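Fatty acid multifunctional protein (atmfp2) (Arabidopsis thaliana, PDB 2WTB) carries out successive steps of peroxisomal fatty acid beta-oxidation, acting as an enoyl-CoA hydratase and a 3-hydroxyacyl-CoA dehydrogenase during seed germination. Local coordinates at residues G149-L154 with L252-V257; I89-I94 with A265-E270; V158-A163 with G225-I230. All blocks are in the same frame, centred on the assembly; numbering follows the deposited sequence.

Interaction 1. Residues G149-L154 with L252-V257; sequences GGTQRL and LDAIEV
Thr151 and Ile255 join the first turn of helix 150-158, a helix of the hydratase/isomerase region that starts beside the predicted catalytic residue Glu119, to the middle of helix 247-260. The axes of the two short segments cross at -52° and approach to 8.8 Å, and the closest backbone pairing is Thr151 CA to Ile255 CA at 5.3 Å. At that point CG1 of Ile255 lies 3.8 Å from the carbonyl O of Thr151 and 4.1 Å from Thr151 CB. The hydroxyl end of Thr151 faces the methyl of Ala254, Thr151 OG1 to Ala254 CB 4.2 Å.

Gly149 is the N-cap of helix 150-158, and Gly150 N, in its first turn, hydrogen-bonds OE2 of Glu119, the predicted nucleophile, which places the contact beside the presumed crotonase-type active site. Gly149 O receives both Gln152 N and Arg153 N, which fixes the turn carrying the contact residues.

The polar link comes from Gln152. Its CB points away from helix 247-260, but a chain bent at chi2 (-55°) curls the amide back, and Gln152 NE2 donates to Ala254 O over 3.0 Å. The bond is of ordinary length but bent, with an N-H...O angle of 135°; the acceptor lies close to the amide plane, whereas the donor stands above the carbonyl plane rather than on a lone pair. With an alanine here, the Ala254 carbonyl would probably lose this donor and a gap would open against Leu267 of helix 263-277, which the glutamine side chain also touches. On the other flank Ile255 reaches Leu164 and Leu231.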
ATOM      1  N   GLY A 149      17.319   4.669 -18.599  1.00 61.58           N
ATOM      2  CA  GLY A 149      17.014   5.420 -19.803  1.00 57.10           C
ATOM      3  C   GLY A 149      15.530   5.639 -20.022  1.00 55.32           C
ATOM      4  O   GLY A 149      15.122   6.188 -21.049  1.00 48.59           O
ATOM      5  N   GLY A 150      14.723   5.214 -19.055  1.00 53.09           N
ATOM      6  CA  GLY A 150      13.281   5.352 -19.142  1.00 41.93           C
ATOM      7  C   GLY A 150      12.803   6.790 -19.204  1.00 55.40           C
ATOM      8  O   GLY A 150      11.821   7.094 -19.881  1.00 55.27           O
ATOM      9  N   THR A 151      13.492   7.680 -18.496  1.00 51.52           N
ATOM     10  CA  THR A 151      13.163   9.100 -18.542  1.00 64.99           C
ATOM     11  C   THR A 151      13.356   9.670 -19.946  1.00 67.68           C
ATOM     12  O   THR A 151      12.898  10.773 -20.241  1.00 73.45           O
ATOM     13  CB  THR A 151      14.013   9.918 -17.550  1.00 69.14           C
ATOM     14  OG1 THR A 151      15.391   9.548 -17.676  1.00 72.43           O
ATOM     15  CG2 THR A 151      13.555   9.668 -16.121  1.00 66.20           C
ATOM     16  N   GLN A 152      14.031   8.915 -20.807  1.00 70.15           N
ATOM     17  CA  GLN A 152      14.320   9.367 -22.168  1.00 65.85           C
ATOM     18  C   GLN A 152      13.486   8.640 -23.221  1.00 66.73           C
ATOM     19  O   GLN A 152      12.825   9.270 -24.048  1.00 51.89           O
ATOM     20  CB  GLN A 152      15.807   9.188 -22.486  1.00 57.38           C
ATOM     21  CG  GLN A 152      16.732   9.946 -21.557  1.00 67.28           C
ATOM     22  CD  GLN A 152      16.407  11.423 -21.507  1.00 71.19           C
ATOM     23  OE1 GLN A 152      16.123  12.045 -22.533  1.00 71.70           O
ATOM     24  NE2 GLN A 152      16.441  11.992 -20.309  1.00 69.48           N
ATOM     25  N   ARG A 153      13.518   7.311 -23.185  1.00 56.80           N
ATOM     26  CA  ARG A 153      12.908   6.510 -24.238  1.00 43.79           C
ATOM     27  C   ARG A 153      11.382   6.453 -24.176  1.00 42.74           C
ATOM     28  O   ARG A 153      10.720   6.377 -25.210  1.00 45.19           O
ATOM     29  CB  ARG A 153      13.514   5.105 -24.258  1.00 45.82           C
ATOM     30  CG  ARG A 153      14.999   5.110 -24.571  1.00 50.71           C
ATOM     31  CD  ARG A 153      15.562   3.714 -24.776  1.00 47.67           C
ATOM     32  NE  ARG A 153      16.947   3.777 -25.237  1.00 55.06           N
ATOM     33  CZ  ARG A 153      18.003   3.861 -24.432  1.00 57.31           C
ATOM     34  NH1 ARG A 153      17.839   3.884 -23.113  1.00 49.11           N
ATOM     35  NH2 ARG A 153      19.224   3.923 -24.946  1.00 48.91           N
ATOM     36  N   LEU A 154      10.821   6.500 -22.971  1.00 40.18           N
ATOM     37  CA  LEU A 154       9.367   6.435 -22.820  1.00 56.55           C
ATOM     38  C   LEU A 154       8.648   7.591 -23.522  1.00 55.45           C
ATOM     39  O   LEU A 154       7.765   7.359 -24.347  1.00 63.37           O
ATOM     40  CB  LEU A 154       8.961   6.348 -21.344  1.00 52.24           C
ATOM     41  CG  LEU A 154       7.459   6.218 -21.065  1.00 52.20           C
ATOM     42  CD1 LEU A 154       6.846   5.092 -21.881  1.00 46.26           C
ATOM     43  CD2 LEU A 154       7.198   6.004 -19.584  1.00 55.34           C
ATOM     44  N   LEU A 252      11.311  14.819 -13.205  1.00 66.32           N
ATOM     45  CA  LEU A 252      10.870  15.694 -14.282  1.00 81.21           C
ATOM     46  C   LEU A 252      12.049  16.477 -14.848  1.00 75.88           C
ATOM     47  O   LEU A 252      12.085  16.789 -16.037  1.00 76.65           O
ATOM     48  CB  LEU A 252       9.781  16.648 -13.793  1.00 67.27           C
ATOM     49  CG  LEU A 252       8.434  15.998 -13.474  1.00 74.21           C
ATOM     50  CD1 LEU A 252       7.530  16.966 -12.726  1.00 77.10           C
ATOM     51  CD2 LEU A 252       7.764  15.499 -14.746  1.00 63.65           C
ATOM     52  N   ASP A 253      13.012  16.787 -13.986  1.00 71.48           N
ATOM     53  CA  ASP A 253      14.239  17.446 -14.414  1.00 75.05           C
ATOM     54  C   ASP A 253      14.942  16.634 -15.495  1.00 77.18           C
ATOM     55  O   ASP A 253      15.246  17.148 -16.571  1.00 68.25           O
ATOM     56  CB  ASP A 253      15.185  17.649 -13.229  1.00 89.86           C
ATOM     57  CG  ASP A 253      14.732  18.760 -12.308  1.00 96.87           C
ATOM     58  OD1 ASP A 253      13.894  19.580 -12.735  1.00 93.43           O
ATOM     59  OD2 ASP A 253      15.221  18.814 -11.158  1.00101.56           O
ATOM     60  N   ALA A 254      15.200  15.364 -15.199  1.00 67.48           N
ATOM     61  CA  ALA A 254      15.882  14.484 -16.137  1.00 65.89           C
ATOM     62  C   ALA A 254      15.145  14.423 -17.469  1.00 74.15           C
ATOM     63  O   ALA A 254      15.766  14.292 -18.526  1.00 67.13           O
ATOM     64  CB  ALA A 254      16.026  13.086 -15.547  1.00 64.96           C
ATOM     65  N   ILE A 255      13.821  14.518 -17.414  1.00 76.76           N
ATOM     66  CA  ILE A 255      13.003  14.446 -18.619  1.00 80.51           C
ATOM     67  C   ILE A 255      13.189  15.696 -19.475  1.00 83.25           C
ATOM     68  O   ILE A 255      13.389  15.605 -20.687  1.00 60.51           O
ATOM     69  CB  ILE A 255      11.506  14.247 -18.284  1.00 77.00           C
ATOM     70  CG1 ILE A 255      11.303  12.950 -17.497  1.00 82.56           C
ATOM     71  CG2 ILE A 255      10.671  14.226 -19.554  1.00 66.41           C
ATOM     72  CD1 ILE A 255       9.850  12.605 -17.237  1.00 58.67           C
ATOM     73  N   GLU A 256      13.133  16.859 -18.834  1.00 63.85           N
ATOM     74  CA  GLU A 256      13.286  18.131 -19.531  1.00 78.25           C
ATOM     75  C   GLU A 256      14.663  18.263 -20.176  1.00 79.70           C
ATOM     76  O   GLU A 256      14.776  18.648 -21.340  1.00 73.06           O
ATOM     77  CB  GLU A 256      13.037  19.300 -18.576  1.00 84.11           C
ATOM     78  CG  GLU A 256      13.130  20.667 -19.233  1.00 75.74           C
ATOM     79  CD  GLU A 256      12.600  21.773 -18.346  1.00 83.39           C
ATOM     80  OE1 GLU A 256      12.491  22.922 -18.825  1.00 93.17           O
ATOM     81  OE2 GLU A 256      12.291  21.491 -17.169  1.00 80.95           O
ATOM     82  N   VAL A 257      15.704  17.943 -19.414  1.00 66.26           N
ATOM     83  CA  VAL A 257      17.070  18.010 -19.919  1.00 70.32           C
ATOM     84  C   VAL A 257      17.237  17.179 -21.187  1.00 66.31           C
ATOM     85  O   VAL A 257      17.837  17.633 -22.163  1.00 67.73           O
ATOM     86  CB  VAL A 257      18.085  17.538 -18.863  1.00 73.62           C
ATOM     87  CG1 VAL A 257      19.488  17.497 -19.451  1.00 71.39           C
ATOM     88  CG2 VAL A 257      18.036  18.445 -17.646  1.00 70.82           C
TER

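Interaction 2. Residues I89-I94 with A265-E270; sequences ISIDII and AGLEKE
Helices 88-99 and 263-277 meet through Ile91 and Leu267, whose CA atoms stand 7.0 Å apart; the axes of the two short segments approach to 9.9 Å with 128° between their N-to-C directions, an oblique crossing, closer to antiparallel than to parallel. The first helix is locally widened: Ile94 N bonds Ile89 O at 2.8 Å in a pi-type turn, while the usual bond from Ile93 N to the same oxygen is weak.

Ile91 carries most of the apolar contact. Its CG1 lies anti to the carbonyl carbon (chi1 -57°) and packs 3.9 Å from Leu267 CB, the two side chains sliding past each other in opposite directions. Beyond it, Ile91 CD1 comes within 3.7 Å of Glu268 CG, where the chains cross at about a right angle; the aliphatic part of the glutamate thus lies over the solvent-facing side of the isoleucine.

Ser90 works on the inner side. Its OG touches Leu267 CD2 at 4.0 Å and hydrogen-bonds a water at 2.7 Å from OG; that water also donates, weakly, to the carbonyl O of Leu267. Leu267 additionally touches Thr95, whose OG1 is bonded to Ser90 O.

Ser90 lies about 7 Å, side chain to side chain, from the predicted nucleophile Glu119, so the contact places helix 263-277 against a helix near the hydratase/isomerase active site of the crotonase fold.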
ATOM      1  N   ILE A  89      25.626   1.329 -16.640  1.00 72.39           N
ATOM      2  CA  ILE A  89      24.663   0.433 -17.267  1.00 71.16           C
ATOM      3  C   ILE A  89      23.786   1.186 -18.259  1.00 70.59           C
ATOM      4  O   ILE A  89      23.750   0.860 -19.445  1.00 74.82           O
ATOM      5  CB  ILE A  89      23.767  -0.248 -16.223  1.00 64.91           C
ATOM      6  CG1 ILE A  89      24.617  -1.063 -15.249  1.00 61.52           C
ATOM      7  CG2 ILE A  89      22.741  -1.137 -16.906  1.00 64.58           C
ATOM      8  CD1 ILE A  89      23.845  -1.590 -14.064  1.00 64.06           C
ATOM      9  N   SER A  90      23.083   2.195 -17.759  1.00 73.90           N
ATOM     10  CA  SER A  90      22.184   2.994 -18.580  1.00 71.02           C
ATOM     11  C   SER A  90      22.836   3.410 -19.894  1.00 72.52           C
ATOM     12  O   SER A  90      22.248   3.266 -20.968  1.00 67.65           O
ATOM     13  CB  SER A  90      21.736   4.237 -17.808  1.00 69.13           C
ATOM     14  OG  SER A  90      20.909   5.063 -18.608  1.00 76.63           O
ATOM     15  N   ILE A  91      24.062   3.912 -19.799  1.00 71.49           N
ATOM     16  CA  ILE A  91      24.733   4.509 -20.946  1.00 69.06           C
ATOM     17  C   ILE A  91      25.668   3.546 -21.676  1.00 72.06           C
ATOM     18  O   ILE A  91      25.493   3.287 -22.865  1.00 69.35           O
ATOM     19  CB  ILE A  91      25.514   5.764 -20.524  1.00 61.25           C
ATOM     20  CG1 ILE A  91      24.573   6.762 -19.848  1.00 54.35           C
ATOM     21  CG2 ILE A  91      26.202   6.396 -21.721  1.00 65.95           C
ATOM     22  CD1 ILE A  91      25.278   7.949 -19.246  1.00 54.75           C
ATOM     23  N   ASP A  92      26.658   3.018 -20.965  1.00 67.14           N
ATOM     24  CA  ASP A  92      27.670   2.168 -21.590  1.00 64.41           C
ATOM     25  C   ASP A  92      27.122   0.830 -22.076  1.00 67.92           C
ATOM     26  O   ASP A  92      27.466   0.373 -23.164  1.00 71.12           O
ATOM     27  CB  ASP A  92      28.848   1.935 -20.642  1.00 76.35           C
ATOM     28  CG  ASP A  92      29.784   3.125 -20.574  1.00 87.87           C
ATOM     29  OD1 ASP A  92      30.901   2.971 -20.036  1.00 95.38           O
ATOM     30  OD2 ASP A  92      29.407   4.210 -21.062  1.00 90.52           O
ATOM     31  N   ILE A  93      26.273   0.202 -21.267  1.00 63.88           N
ATOM     32  CA  ILE A  93      25.754  -1.123 -21.595  1.00 59.86           C
ATOM     33  C   ILE A  93      24.497  -1.064 -22.455  1.00 58.30           C
ATOM     34  O   ILE A  93      24.462  -1.610 -23.558  1.00 70.21           O
ATOM     35  CB  ILE A  93      25.450  -1.947 -20.328  1.00 64.73           C
ATOM     36  CG1 ILE A  93      26.706  -2.073 -19.465  1.00 83.37           C
ATOM     37  CG2 ILE A  93      24.918  -3.323 -20.702  1.00 48.12           C
ATOM     38  CD1 ILE A  93      27.915  -2.560 -20.226  1.00 91.23           C
ATOM     39  N   ILE A  94      23.467  -0.404 -21.946  1.00 46.80           N
ATOM     40  CA  ILE A  94      22.176  -0.368 -22.623  1.00 61.50           C
ATOM     41  C   ILE A  94      22.176   0.509 -23.876  1.00 62.89           C
ATOM     42  O   ILE A  94      21.694   0.095 -24.932  1.00 62.58           O
ATOM     43  CB  ILE A  94      21.061   0.095 -21.666  1.00 60.45           C
ATOM     44  CG1 ILE A  94      20.733  -1.011 -20.662  1.00 57.37           C
ATOM     45  CG2 ILE A  94      19.820   0.481 -22.441  1.00 59.67           C
ATOM     46  CD1 ILE A  94      19.555  -0.691 -19.771  1.00 60.36           C
ATOM     47  N   ALA A 265      22.619  14.070 -23.048  1.00 63.89           N
ATOM     48  CA  ALA A 265      22.638  14.922 -21.867  1.00 68.66           C
ATOM     49  C   ALA A 265      21.592  14.429 -20.876  1.00 73.45           C
ATOM     50  O   ALA A 265      21.833  14.382 -19.670  1.00 74.73           O
ATOM     51  CB  ALA A 265      22.369  16.373 -22.247  1.00 66.80           C
ATOM     52  N   GLY A 266      20.430  14.052 -21.400  1.00 63.58           N
ATOM     53  CA  GLY A 266      19.348  13.555 -20.573  1.00 69.88           C
ATOM     54  C   GLY A 266      19.746  12.338 -19.762  1.00 62.98           C
ATOM     55  O   GLY A 266      19.408  12.232 -18.585  1.00 63.75           O
ATOM     56  N   LEU A 267      20.468  11.417 -20.394  1.00 67.16           N
ATOM     57  CA  LEU A 267      20.901  10.198 -19.722  1.00 68.29           C
ATOM     58  C   LEU A 267      21.748  10.514 -18.495  1.00 75.64           C
ATOM     59  O   LEU A 267      21.408  10.129 -17.378  1.00 80.47           O
ATOM     60  CB  LEU A 267      21.675   9.291 -20.683  1.00 66.01           C
ATOM     61  CG  LEU A 267      20.854   8.638 -21.798  1.00 73.92           C
ATOM     62  CD1 LEU A 267      21.730   7.759 -22.676  1.00 71.40           C
ATOM     63  CD2 LEU A 267      19.709   7.833 -21.212  1.00 57.74           C
ATOM     64  N   GLU A 268      22.849  11.224 -18.711  1.00 82.97           N
ATOM     65  CA  GLU A 268      23.750  11.581 -17.623  1.00 89.01           C
ATOM     66  C   GLU A 268      23.025  12.345 -16.515  1.00 92.85           C
ATOM     67  O   GLU A 268      23.385  12.241 -15.341  1.00 70.84           O
ATOM     68  CB  GLU A 268      24.936  12.383 -18.160  1.00 69.75           C
ATOM     69  CG  GLU A 268      25.810  11.583 -19.114  1.00 93.72           C
ATOM     70  CD  GLU A 268      26.806  12.441 -19.868  1.00 99.82           C
ATOM     71  OE1 GLU A 268      26.811  13.675 -19.666  1.00 96.80           O
ATOM     72  OE2 GLU A 268      27.583  11.877 -20.668  1.00104.27           O
ATOM     73  N   LYS A 269      21.995  13.098 -16.892  1.00 68.80           N
ATOM     74  CA  LYS A 269      21.190  13.832 -15.922  1.00 69.88           C
ATOM     75  C   LYS A 269      20.385  12.870 -15.060  1.00 81.34           C
ATOM     76  O   LYS A 269      20.245  13.073 -13.853  1.00 70.27           O
ATOM     77  CB  LYS A 269      20.251  14.809 -16.630  1.00 69.39           C
ATOM     78  CG  LYS A 269      19.882  16.029 -15.797  1.00 79.08           C
ATOM     79  CD  LYS A 269      18.892  15.693 -14.698  1.00 82.57           C
ATOM     80  CE  LYS A 269      18.624  16.899 -13.805  1.00 88.05           C
ATOM     81  NZ  LYS A 269      19.806  17.272 -12.977  1.00 87.39           N
ATOM     82  N   GLU A 270      19.851  11.828 -15.692  1.00 76.78           N
ATOM     83  CA  GLU A 270      19.100  10.795 -14.988  1.00 76.91           C
ATOM     84  C   GLU A 270      20.024   9.985 -14.086  1.00 79.44           C
ATOM     85  O   GLU A 270      19.683   9.682 -12.943  1.00 82.22           O
TER
HETATM   86  O   HOH W   1      19.991   6.978 -16.971  1.00 71.63           O

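Interaction 3. Residues V158-A163 with G225-I230; sequences VGLTKA and GEAREI
Ala227 is the first residue of 225-230 to meet Leu160. Its methyl CB lies 4.1 Å from Leu160 CD2, and the same leucine methyl rests against the backbone as well, with Leu160 CD2 to Ala227 O at 3.9 Å. A small side chain at this position lets the leucine tip come close to the helix main chain. The i to i+4 bonds from Glu229 N to Gly225 O and from Ile230 N to Glu226 O keep the segment helical, which puts Ala227 and Ile230, three residues apart, on one face.

That face looks onto the start of helix 160-169, in the helical part of the hydratase/isomerase region that follows the spiral core of the crotonase fold. Gly159 links this helix to helix 150-158: its phi of 104° with psi near 160° calls for glycine, and as N-cap of the next helix it accepts Ala163 N at its carbonyl O. Leu160, just past this glycine, has CG opposite its backbone N (chi1 -175°), which carries CG toward helix 224-241, with CD2 meeting Ala227 and Ile230.

Further along comes Ile230, which gives the larger share of the burial on its segment. It and Leu160 reach toward each other tip to tip, with Ile230 CG2 3.8 Å from Leu160 CD2 and 4.1 Å from Leu160 CG. Its other branch extends to the exposed edge, where Ile230 CD1 is a looser 4.3 Å from Thr161 OG1. Pro222 touches both Leu160 and Ile230, while Leu160 also packs on Ile255 and Ile259 of helix 247-260.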
ATOM      1  N   VAL A 158       6.034   6.865 -26.616  1.00 56.83           N
ATOM      2  CA  VAL A 158       4.599   6.942 -26.363  1.00 64.52           C
ATOM      3  C   VAL A 158       4.086   8.372 -26.320  1.00 63.44           C
ATOM      4  O   VAL A 158       2.877   8.601 -26.285  1.00 60.90           O
ATOM      5  CB  VAL A 158       4.217   6.245 -25.043  1.00 67.25           C
ATOM      6  CG1 VAL A 158       4.839   4.859 -24.976  1.00 59.98           C
ATOM      7  CG2 VAL A 158       4.646   7.089 -23.853  1.00 62.36           C
ATOM      8  N   GLY A 159       5.006   9.331 -26.324  1.00 69.80           N
ATOM      9  CA  GLY A 159       4.644  10.732 -26.221  1.00 64.50           C
ATOM     10  C   GLY A 159       4.925  11.267 -24.830  1.00 68.66           C
ATOM     11  O   GLY A 159       5.046  10.498 -23.876  1.00 71.90           O
ATOM     12  N   LEU A 160       5.029  12.587 -24.713  1.00 69.15           N
ATOM     13  CA  LEU A 160       5.337  13.218 -23.434  1.00 63.97           C
ATOM     14  C   LEU A 160       4.158  13.161 -22.467  1.00 67.21           C
ATOM     15  O   LEU A 160       4.334  12.916 -21.275  1.00 58.78           O
ATOM     16  CB  LEU A 160       5.767  14.671 -23.643  1.00 60.58           C
ATOM     17  CG  LEU A 160       6.239  15.386 -22.376  1.00 69.73           C
ATOM     18  CD1 LEU A 160       7.396  14.627 -21.740  1.00 65.97           C
ATOM     19  CD2 LEU A 160       6.627  16.830 -22.669  1.00 57.58           C
ATOM     20  N   THR A 161       2.956  13.391 -22.986  1.00 77.27           N
ATOM     21  CA  THR A 161       1.755  13.416 -22.159  1.00 76.38           C
ATOM     22  C   THR A 161       1.497  12.069 -21.487  1.00 76.54           C
ATOM     23  O   THR A 161       1.198  12.006 -20.292  1.00 68.42           O
ATOM     24  CB  THR A 161       0.517  13.823 -22.980  1.00 70.67           C
ATOM     25  OG1 THR A 161       0.738  15.109 -23.574  1.00 76.18           O
ATOM     26  CG2 THR A 161      -0.714  13.884 -22.092  1.00 63.87           C
ATOM     27  N   LYS A 162       1.614  10.993 -22.258  1.00 73.06           N
ATOM     28  CA  LYS A 162       1.386   9.654 -21.728  1.00 70.20           C
ATOM     29  C   LYS A 162       2.533   9.221 -20.828  1.00 64.15           C
ATOM     30  O   LYS A 162       2.313   8.657 -19.755  1.00 67.06           O
ATOM     31  CB  LYS A 162       1.207   8.645 -22.861  1.00 62.06           C
ATOM     32  CG  LYS A 162       0.758   7.279 -22.385  1.00 62.25           C
ATOM     33  CD  LYS A 162      -0.506   7.396 -21.552  1.00 66.87           C
ATOM     34  CE  LYS A 162      -1.055   6.030 -21.172  1.00 60.11           C
ATOM     35  NZ  LYS A 162      -2.289   6.149 -20.338  1.00 61.46           N
ATOM     36  N   ALA A 163       3.758   9.484 -21.272  1.00 52.32           N
ATOM     37  CA  ALA A 163       4.940   9.144 -20.491  1.00 57.21           C
ATOM     38  C   ALA A 163       4.851   9.777 -19.109  1.00 66.40           C
ATOM     39  O   ALA A 163       5.122   9.127 -18.098  1.00 68.41           O
ATOM     40  CB  ALA A 163       6.198   9.605 -21.207  1.00 53.58           C
ATOM     41  N   GLY A 225       9.064  24.442 -27.381  1.00 98.90           N
ATOM     42  CA  GLY A 225       8.344  25.399 -26.557  1.00 91.60           C
ATOM     43  C   GLY A 225       7.176  24.805 -25.793  1.00 92.78           C
ATOM     44  O   GLY A 225       6.995  25.083 -24.607  1.00 97.63           O
ATOM     45  N   GLU A 226       6.378  23.989 -26.474  1.00 84.52           N
ATOM     46  CA  GLU A 226       5.202  23.379 -25.863  1.00 93.59           C
ATOM     47  C   GLU A 226       5.583  22.300 -24.854  1.00 91.33           C
ATOM     48  O   GLU A 226       4.903  22.117 -23.844  1.00 84.58           O
ATOM     49  CB  GLU A 226       4.287  22.788 -26.934  1.00106.68           C
ATOM     50  CG  GLU A 226       3.054  22.103 -26.376  1.00117.64           C
ATOM     51  CD  GLU A 226       2.212  21.457 -27.454  1.00129.16           C
ATOM     52  OE1 GLU A 226       2.661  21.423 -28.620  1.00130.19           O
ATOM     53  OE2 GLU A 226       1.103  20.980 -27.135  1.00136.61           O
ATOM     54  N   ALA A 227       6.665  21.583 -25.134  1.00 88.51           N
ATOM     55  CA  ALA A 227       7.157  20.572 -24.210  1.00 83.33           C
ATOM     56  C   ALA A 227       7.470  21.216 -22.866  1.00 88.91           C
ATOM     57  O   ALA A 227       7.201  20.636 -21.813  1.00 97.76           O
ATOM     58  CB  ALA A 227       8.387  19.882 -24.772  1.00 76.52           C
ATOM     59  N   ARG A 228       8.033  22.421 -22.906  1.00 82.25           N
ATOM     60  CA  ARG A 228       8.324  23.167 -21.686  1.00 87.38           C
ATOM     61  C   ARG A 228       7.041  23.556 -20.962  1.00 85.37           C
ATOM     62  O   ARG A 228       7.002  23.611 -19.734  1.00 75.91           O
ATOM     63  CB  ARG A 228       9.154  24.416 -21.989  1.00 93.04           C
ATOM     64  CG  ARG A 228      10.642  24.152 -22.143  1.00102.25           C
ATOM     65  CD  ARG A 228      11.447  25.410 -21.865  1.00116.19           C
ATOM     66  NE  ARG A 228      12.877  25.138 -21.764  1.00127.87           N
ATOM     67  CZ  ARG A 228      13.773  25.503 -22.675  1.00139.12           C
ATOM     68  NH1 ARG A 228      13.388  26.165 -23.757  1.00143.34           N
ATOM     69  NH2 ARG A 228      15.055  25.213 -22.500  1.00143.65           N
ATOM     70  N   GLU A 229       5.994  23.828 -21.734  1.00 88.07           N
ATOM     71  CA  GLU A 229       4.694  24.166 -21.174  1.00 91.44           C
ATOM     72  C   GLU A 229       4.099  22.960 -20.453  1.00 91.25           C
ATOM     73  O   GLU A 229       3.498  23.089 -19.386  1.00 89.66           O
ATOM     74  CB  GLU A 229       3.754  24.638 -22.284  1.00 97.03           C
ATOM     75  CG  GLU A 229       2.488  25.315 -21.791  1.00110.49           C
ATOM     76  CD  GLU A 229       1.676  25.915 -22.923  1.00118.98           C
ATOM     77  OE1 GLU A 229       1.979  25.611 -24.096  1.00122.42           O
ATOM     78  OE2 GLU A 229       0.737  26.689 -22.640  1.00121.61           O
ATOM     79  N   ILE A 230       4.281  21.784 -21.046  1.00 81.50           N
ATOM     80  CA  ILE A 230       3.781  20.543 -20.473  1.00 80.95           C
ATOM     81  C   ILE A 230       4.581  20.150 -19.235  1.00 82.53           C
ATOM     82  O   ILE A 230       4.019  19.699 -18.237  1.00 72.14           O
ATOM     83  CB  ILE A 230       3.828  19.400 -21.506  1.00 75.74           C
ATOM     84  CG1 ILE A 230       2.783  19.634 -22.598  1.00 66.86           C
ATOM     85  CG2 ILE A 230       3.593  18.064 -20.834  1.00 63.90           C
ATOM     86  CD1 ILE A 230       2.948  18.742 -23.800  1.00 64.29           C
TER

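Overall arrangement
From the N terminus, the chain passes 89-94, then 149-154 and 158-163 on consecutive helices. The return runs in reverse order: 225-230 closes interaction 3, 252-257 closes interaction 1 and 265-270 closes interaction 2. The three loops are therefore concentric, with no crossing. Interaction 1 is the middle layer in space too, its centre 10 Å from that of interaction 2 and 11 Å from that of interaction 3, whereas the centres of the latter two stand 21 Å apart without touching. Lys269 packs along helix 247-260, joining interactions 2 and 1, and Leu154 on Ala163 joins interactions 1 and 3. Together they tie helices 224-241, 247-260 and 263-277 to helices 160-169, 150-158 and 88-99 respectively.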